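Local coordinates for protein nicotinate-nucleotide--dimethylbenzimidazole phosphoribosyltransferase (Thermus thermophilus HB8, PDB 1WX1) that probably catalyses the synthesis of alpha-ribazole 5'-phosphate from nicotinate mononucleotide and 5,6-dimethylbenzimidazole, a step in making the lower ligand of cobalamin, at residues 237-241 / 265-271; 1-5 / 35-40; 159-163 / 250-254. One frame throughout, in Å; residues are numbered along the deposited sequence.

Interaction 1: 237-241 / 265-271; sequences YLEGY and APGLRDH
Tyr241 OH and Gly267 N share one water. Gly267 N donates to it over 3.2 Å from N to the water oxygen, while the bond between that water and Tyr241 OH is long and weak. The same hydroxyl lies against the backbone, with OH 3.4 Å from Gly267 C. It occupies the space beside Gly267 CA where a side chain would begin. The Tyr241 ring reaches this place because CG is anti to the backbone N (chi1 168°), which swings the ring out from the helix toward the 3-10 turn. Leu268 CA sits over one face of the ring in a CH-pi contact. It is 3.7 Å from the ring centroid and only 18° off the ring normal. The ring edge is used too. Its CD1 points at the face of His271, 3.5 Å from His271 CD2, and the two planes stand at 90° in a T-shaped (edge-to-face) pair. The imidazole is fixed by a hydrogen bond between its ND1 and Leu245 O. In the Rossmann-like parallel sheet of this protein, 265-271 leads from helix 252-264 into edge strand 272-274, and it closes here against helix 228-242. The aliphatic side of the contact is built round Leu268. Its CD1 lies 3.6 Å from Tyr241 CB. The same methyl is also near Tyr237 O, which already accepts from Tyr241 N inside the helix. Leu238 meets Leu268 at about a right angle, with its CD2 3.8 Å from Leu268 CD1. That CD2 methyl also touches Ala265 CB at 3.8 Å.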
# COMPACT_ATOMS: atom_id res chain seq x y z
N TYR A 237 18.25 7.51 -11.31
CA TYR A 237 17.79 8.47 -10.31
C TYR A 237 18.35 9.88 -10.52
O TYR A 237 17.65 10.87 -10.30
CB TYR A 237 18.10 7.96 -8.89
CG TYR A 237 17.18 6.84 -8.44
CD1 TYR A 237 17.70 5.62 -8.00
CD2 TYR A 237 15.80 7.00 -8.45
CE1 TYR A 237 16.86 4.59 -7.59
CE2 TYR A 237 14.95 5.97 -8.03
CZ TYR A 237 15.49 4.76 -7.61
OH TYR A 237 14.67 3.73 -7.24
N LEU A 238 19.60 9.98 -10.96
CA LEU A 238 20.20 11.29 -11.20
C LEU A 238 19.43 12.02 -12.30
O LEU A 238 19.20 13.23 -12.22
CB LEU A 238 21.67 11.14 -11.62
CG LEU A 238 22.66 10.73 -10.52
CD1 LEU A 238 24.03 10.49 -11.13
CD2 LEU A 238 22.71 11.83 -9.46
N GLU A 239 19.02 11.27 -13.33
CA GLU A 239 18.28 11.84 -14.45
C GLU A 239 16.87 12.24 -14.00
O GLU A 239 16.37 13.31 -14.39
CB GLU A 239 18.20 10.82 -15.59
CG GLU A 239 17.57 11.36 -16.88
CD GLU A 239 18.43 12.41 -17.57
OE1 GLU A 239 19.66 12.41 -17.36
OE2 GLU A 239 17.88 13.23 -18.34
N GLY A 240 16.24 11.38 -13.21
CA GLY A 240 14.90 11.69 -12.72
C GLY A 240 14.96 12.90 -11.81
O GLY A 240 14.08 13.76 -11.84
N TYR A 241 16.00 12.97 -10.99
CA TYR A 241 16.21 14.08 -10.06
C TYR A 241 16.28 15.40 -10.83
O TYR A 241 15.59 16.37 -10.49
CB TYR A 241 17.50 13.85 -9.28
CG TYR A 241 18.00 15.04 -8.49
CD1 TYR A 241 17.17 15.68 -7.56
CD2 TYR A 241 19.30 15.51 -8.64
CE1 TYR A 241 17.64 16.76 -6.80
CE2 TYR A 241 19.78 16.58 -7.89
CZ TYR A 241 18.95 17.20 -6.97
OH TYR A 241 19.43 18.25 -6.22
N ALA A 265 25.05 13.51 -5.72
CA ALA A 265 24.15 14.67 -5.71
C ALA A 265 23.37 14.73 -4.41
O ALA A 265 22.27 14.18 -4.30
CB ALA A 265 23.19 14.57 -6.89
N PRO A 266 23.91 15.43 -3.40
CA PRO A 266 23.31 15.59 -2.07
C PRO A 266 21.82 15.95 -2.04
O PRO A 266 21.06 15.42 -1.23
CB PRO A 266 24.17 16.68 -1.43
CG PRO A 266 25.51 16.42 -2.03
CD PRO A 266 25.17 16.19 -3.49
N GLY A 267 21.40 16.86 -2.93
CA GLY A 267 20.01 17.28 -2.95
C GLY A 267 19.00 16.26 -3.48
O GLY A 267 17.79 16.45 -3.34
N LEU A 268 19.50 15.18 -4.07
CA LEU A 268 18.64 14.16 -4.64
C LEU A 268 17.75 13.47 -3.61
O LEU A 268 16.66 12.99 -3.92
CB LEU A 268 19.50 13.12 -5.37
CG LEU A 268 18.80 11.96 -6.06
CD1 LEU A 268 19.55 11.63 -7.35
CD2 LEU A 268 18.74 10.75 -5.12
N ARG A 269 18.22 13.46 -2.36
CA ARG A 269 17.49 12.82 -1.28
C ARG A 269 16.08 13.39 -1.09
O ARG A 269 15.17 12.66 -0.72
CB ARG A 269 18.27 12.98 0.02
CG ARG A 269 17.68 12.21 1.20
CD ARG A 269 18.43 12.60 2.46
NE ARG A 269 17.80 13.71 3.16
CZ ARG A 269 16.54 13.70 3.59
NH1 ARG A 269 15.78 12.62 3.40
NH2 ARG A 269 16.03 14.76 4.20
N ASP A 270 15.91 14.69 -1.35
CA ASP A 270 14.60 15.34 -1.20
C ASP A 270 13.56 14.86 -2.21
O ASP A 270 12.37 15.09 -2.03
CB ASP A 270 14.75 16.86 -1.32
CG ASP A 270 15.66 17.44 -0.27
OD1 ASP A 270 15.51 17.06 0.91
OD2 ASP A 270 16.53 18.27 -0.62
N HIS A 271 14.01 14.19 -3.26
CA HIS A 271 13.10 13.69 -4.29
C HIS A 271 12.76 12.21 -4.12
O HIS A 271 11.94 11.67 -4.86
CB HIS A 271 13.72 13.87 -5.68
CG HIS A 271 13.69 15.28 -6.18
ND1 HIS A 271 13.03 15.65 -7.33
CD2 HIS A 271 14.26 16.41 -5.69
CE1 HIS A 271 13.19 16.95 -7.53
NE2 HIS A 271 13.93 17.43 -6.55
O HOH W 1 22.82 18.19 -5.49

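Interaction 2: 1-5 / 35-40; sequences MDPEV and ALQGRV
Asp2 N donates to Ala35 O over 2.9 Å, tying the start of the chain to the last turn of helix 24-37. The N-H comes from above the carbonyl plane, about 40° out of it. Met1 CA adds a C-H...O contact to the same oxygen. Asp2 is the N-cap of helix 3-14, and its OD2 accepts a weak capping bond from Glu4 N. The contact thus pairs the first turn of one N-terminal helix with the end of the next. Val5 fills the middle. Its CB is directed at the chain leaving helix 24-37 at Gly38, and there it forks. CG1 is anti to the backbone N (chi1 172°) and lies 3.7 Å from Arg39 N. It also comes near Ala35 N and the Val40 side chain. CG2 lies 3.7 Å from Gly38 C. Both branches are lost if Val5 becomes an alanine, which would probably open a gap against Gly38 and Arg39 and leave that turn less firmly fixed. At the far end, with chi2 at -65°, the Met1 chain bends, placing SD beside Leu36. CG lies 3.7 Å from Leu36 CD2, and SD presses on the same methyl, at a tight 3.3 Å.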
# COMPACT_ATOMS: atom_id res chain seq x y z
N MET A 1 12.16 21.37 -5.46
CA MET A 1 11.75 21.66 -4.06
C MET A 1 11.51 23.15 -3.83
O MET A 1 12.44 23.96 -3.89
CB MET A 1 12.81 21.16 -3.07
CG MET A 1 12.84 19.66 -2.91
SD MET A 1 11.32 19.02 -2.18
CE MET A 1 11.71 19.15 -0.43
N ASP A 2 10.25 23.51 -3.57
CA ASP A 2 9.88 24.89 -3.33
C ASP A 2 9.39 25.03 -1.89
O ASP A 2 8.29 24.62 -1.55
CB ASP A 2 8.78 25.31 -4.31
CG ASP A 2 8.41 26.78 -4.18
OD1 ASP A 2 7.67 27.28 -5.05
OD2 ASP A 2 8.86 27.43 -3.21
N PRO A 3 10.23 25.63 -1.01
CA PRO A 3 9.89 25.83 0.40
C PRO A 3 8.60 26.61 0.61
O PRO A 3 7.84 26.32 1.53
CB PRO A 3 11.11 26.56 0.94
CG PRO A 3 11.58 27.34 -0.24
CD PRO A 3 11.48 26.33 -1.35
N GLU A 4 8.37 27.60 -0.24
CA GLU A 4 7.18 28.43 -0.13
C GLU A 4 5.93 27.57 -0.35
O GLU A 4 4.96 27.68 0.39
CB GLU A 4 7.22 29.56 -1.17
CG GLU A 4 6.12 30.59 -1.00
CD GLU A 4 6.26 31.76 -1.97
OE1 GLU A 4 5.46 32.71 -1.86
OE2 GLU A 4 7.17 31.72 -2.83
N VAL A 5 5.97 26.71 -1.36
CA VAL A 5 4.86 25.82 -1.66
C VAL A 5 4.69 24.80 -0.54
O VAL A 5 3.57 24.50 -0.13
CB VAL A 5 5.08 25.08 -3.00
CG1 VAL A 5 4.00 24.03 -3.21
CG2 VAL A 5 5.05 26.08 -4.15
N ALA A 35 5.70 20.27 -2.86
CA ALA A 35 6.93 21.04 -2.88
C ALA A 35 7.79 20.69 -4.10
O ALA A 35 8.40 21.57 -4.71
CB ALA A 35 7.72 20.81 -1.60
N LEU A 36 7.83 19.41 -4.46
CA LEU A 36 8.60 18.97 -5.62
C LEU A 36 8.05 19.52 -6.92
O LEU A 36 8.81 19.94 -7.79
CB LEU A 36 8.62 17.44 -5.70
CG LEU A 36 9.52 16.69 -4.72
CD1 LEU A 36 9.44 15.20 -5.00
CD2 LEU A 36 10.96 17.19 -4.85
N GLN A 37 6.73 19.50 -7.07
CA GLN A 37 6.10 20.00 -8.28
C GLN A 37 5.92 21.51 -8.27
O GLN A 37 5.72 22.13 -9.32
CB GLN A 37 4.73 19.36 -8.49
CG GLN A 37 4.74 17.84 -8.53
CD GLN A 37 3.44 17.29 -9.10
OE1 GLN A 37 2.42 17.97 -9.11
NE2 GLN A 37 3.48 16.05 -9.56
N GLY A 38 5.99 22.11 -7.08
CA GLY A 38 5.83 23.55 -6.98
C GLY A 38 4.37 23.94 -7.15
O GLY A 38 4.07 25.01 -7.66
N ARG A 39 3.47 23.07 -6.71
CA ARG A 39 2.03 23.31 -6.81
C ARG A 39 1.38 22.87 -5.51
O ARG A 39 1.68 21.79 -5.01
CB ARG A 39 1.44 22.47 -7.94
CG ARG A 39 2.33 22.35 -9.13
CD ARG A 39 1.95 21.11 -9.93
NE ARG A 39 0.70 21.28 -10.66
CZ ARG A 39 0.20 20.38 -11.50
NH1 ARG A 39 0.86 19.25 -11.74
NH2 ARG A 39 -1.02 20.55 -12.02
N VAL A 40 0.50 23.70 -4.96
CA VAL A 40 -0.18 23.35 -3.71
C VAL A 40 -1.10 22.16 -3.93
O VAL A 40 -1.39 21.40 -3.00
CB VAL A 40 -0.99 24.54 -3.15
CG1 VAL A 40 -1.79 24.10 -1.94
CG2 VAL A 40 -0.05 25.66 -2.77

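Interaction 3: 159-163 / 250-254; sequences AAGDM and DGFPV
Asp162 OD1 and Asp250 OD2 stand 3.9 Å apart with one water bonded to both. The water donates to Asp162 OD1 at 2.8 Å from its oxygen, and to Asp250 OD2. It accepts from Val254 N. Asp162 has chi1 67°, the crowded position between backbone N and carbonyl carbon. This keeps its carboxylate facing the helix start. OD2 rests 3.5 Å from Pro253 CB. Asp250 instead has CG anti to the backbone N (chi1 -174°), extending OD2 to the water while CB lies near Ala160 O. Asp162 OD2 also accepts from Asn167 ND2, and OD1 from N of Glu304, the predicted proton acceptor. Asp250 OD2 accepts from Gly305 N and OD1 from Ala308 N. Both acids lie at or just after C-terminal ends of parallel strands, the usual active-site place in Rossmann-like folds. Val254 forks round the buried Ala160 O, which has no polar partner in the model. CG1, anti to the backbone N, is 3.6 Å from that oxygen; CG2, anti to the carbonyl carbon, is 3.5 Å from it. Strand 157-163 lies between strands 47-54 and 247-249. Helix 228-242 closes the contact, with Ile233 on Ala160 and Tyr237 on Val254.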
# COMPACT_ATOMS: atom_id res chain seq x y z
N ALA A 159 10.69 5.09 -10.98
CA ALA A 159 11.24 4.09 -10.07
C ALA A 159 12.32 3.33 -10.82
O ALA A 159 12.37 3.35 -12.05
CB ALA A 159 10.15 3.13 -9.62
N ALA A 160 13.20 2.67 -10.08
CA ALA A 160 14.25 1.88 -10.70
C ALA A 160 14.04 0.46 -10.20
O ALA A 160 13.51 0.24 -9.10
CB ALA A 160 15.64 2.39 -10.30
N GLY A 161 14.44 -0.51 -11.03
CA GLY A 161 14.33 -1.90 -10.66
C GLY A 161 15.67 -2.56 -10.94
O GLY A 161 16.47 -2.03 -11.72
N ASP A 162 15.92 -3.71 -10.32
CA ASP A 162 17.17 -4.42 -10.51
C ASP A 162 16.96 -5.87 -10.90
O ASP A 162 15.97 -6.49 -10.52
CB ASP A 162 17.96 -4.44 -9.20
CG ASP A 162 17.27 -5.27 -8.14
OD1 ASP A 162 16.14 -4.90 -7.73
OD2 ASP A 162 17.83 -6.30 -7.72
N MET A 163 17.89 -6.42 -11.67
CA MET A 163 17.84 -7.82 -12.03
C MET A 163 19.28 -8.24 -12.25
O MET A 163 19.95 -7.77 -13.16
CB MET A 163 17.02 -8.07 -13.30
CG MET A 163 16.88 -9.56 -13.66
SD MET A 163 16.09 -10.59 -12.36
CE MET A 163 17.34 -11.88 -12.11
N ASP A 250 13.02 1.01 -4.53
CA ASP A 250 12.55 -0.36 -4.45
C ASP A 250 13.30 -1.02 -3.29
O ASP A 250 13.35 -0.47 -2.19
CB ASP A 250 12.81 -1.11 -5.76
CG ASP A 250 12.20 -2.51 -5.75
OD1 ASP A 250 11.07 -2.64 -5.25
OD2 ASP A 250 12.84 -3.47 -6.25
N GLY A 251 13.91 -2.17 -3.56
CA GLY A 251 14.61 -2.90 -2.51
C GLY A 251 16.07 -2.56 -2.24
O GLY A 251 16.54 -1.48 -2.56
N PHE A 252 16.77 -3.53 -1.65
CA PHE A 252 18.17 -3.39 -1.26
C PHE A 252 19.14 -2.98 -2.38
O PHE A 252 19.87 -1.99 -2.25
CB PHE A 252 18.63 -4.69 -0.57
CG PHE A 252 19.99 -4.62 0.07
CD1 PHE A 252 20.97 -5.56 -0.27
CD2 PHE A 252 20.29 -3.65 1.01
CE1 PHE A 252 22.23 -5.53 0.34
CE2 PHE A 252 21.55 -3.61 1.62
CZ PHE A 252 22.52 -4.55 1.29
N PRO A 253 19.18 -3.74 -3.50
CA PRO A 253 20.09 -3.38 -4.58
C PRO A 253 19.74 -2.03 -5.21
O PRO A 253 20.61 -1.20 -5.48
CB PRO A 253 19.94 -4.54 -5.57
CG PRO A 253 19.57 -5.70 -4.67
CD PRO A 253 18.56 -5.05 -3.75
N VAL A 254 18.45 -1.79 -5.44
CA VAL A 254 18.02 -0.52 -6.02
C VAL A 254 18.38 0.65 -5.11
O VAL A 254 18.86 1.69 -5.56
CB VAL A 254 16.50 -0.50 -6.30
CG1 VAL A 254 16.02 0.93 -6.57
CG2 VAL A 254 16.19 -1.39 -7.52
O HOH W 2 15.88 -3.78 -5.17

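In the fold
Tyr237 joins interactions 1 and 3, whose centres are about 15 Å apart. Its OH bonds to Val248 O and weakly to Ala160 N, and lies 3.2 Å from Val254 CG1. Interaction 2 touches interaction 1 at the other end: His271 NE2 is 3.4 Å from Leu36 CD2, and Met1 packs on Asp270. Interactions 2 and 3 do not meet, with nearest atoms about 12 Å apart. Interaction 3 is nearest the predicted active site. The side chain of Asp162 is about 6 Å from that of Glu304, the predicted proton acceptor, and that of Tyr237 is about 12 Å away. Interaction 2 lies away from it, at the N-terminal helices.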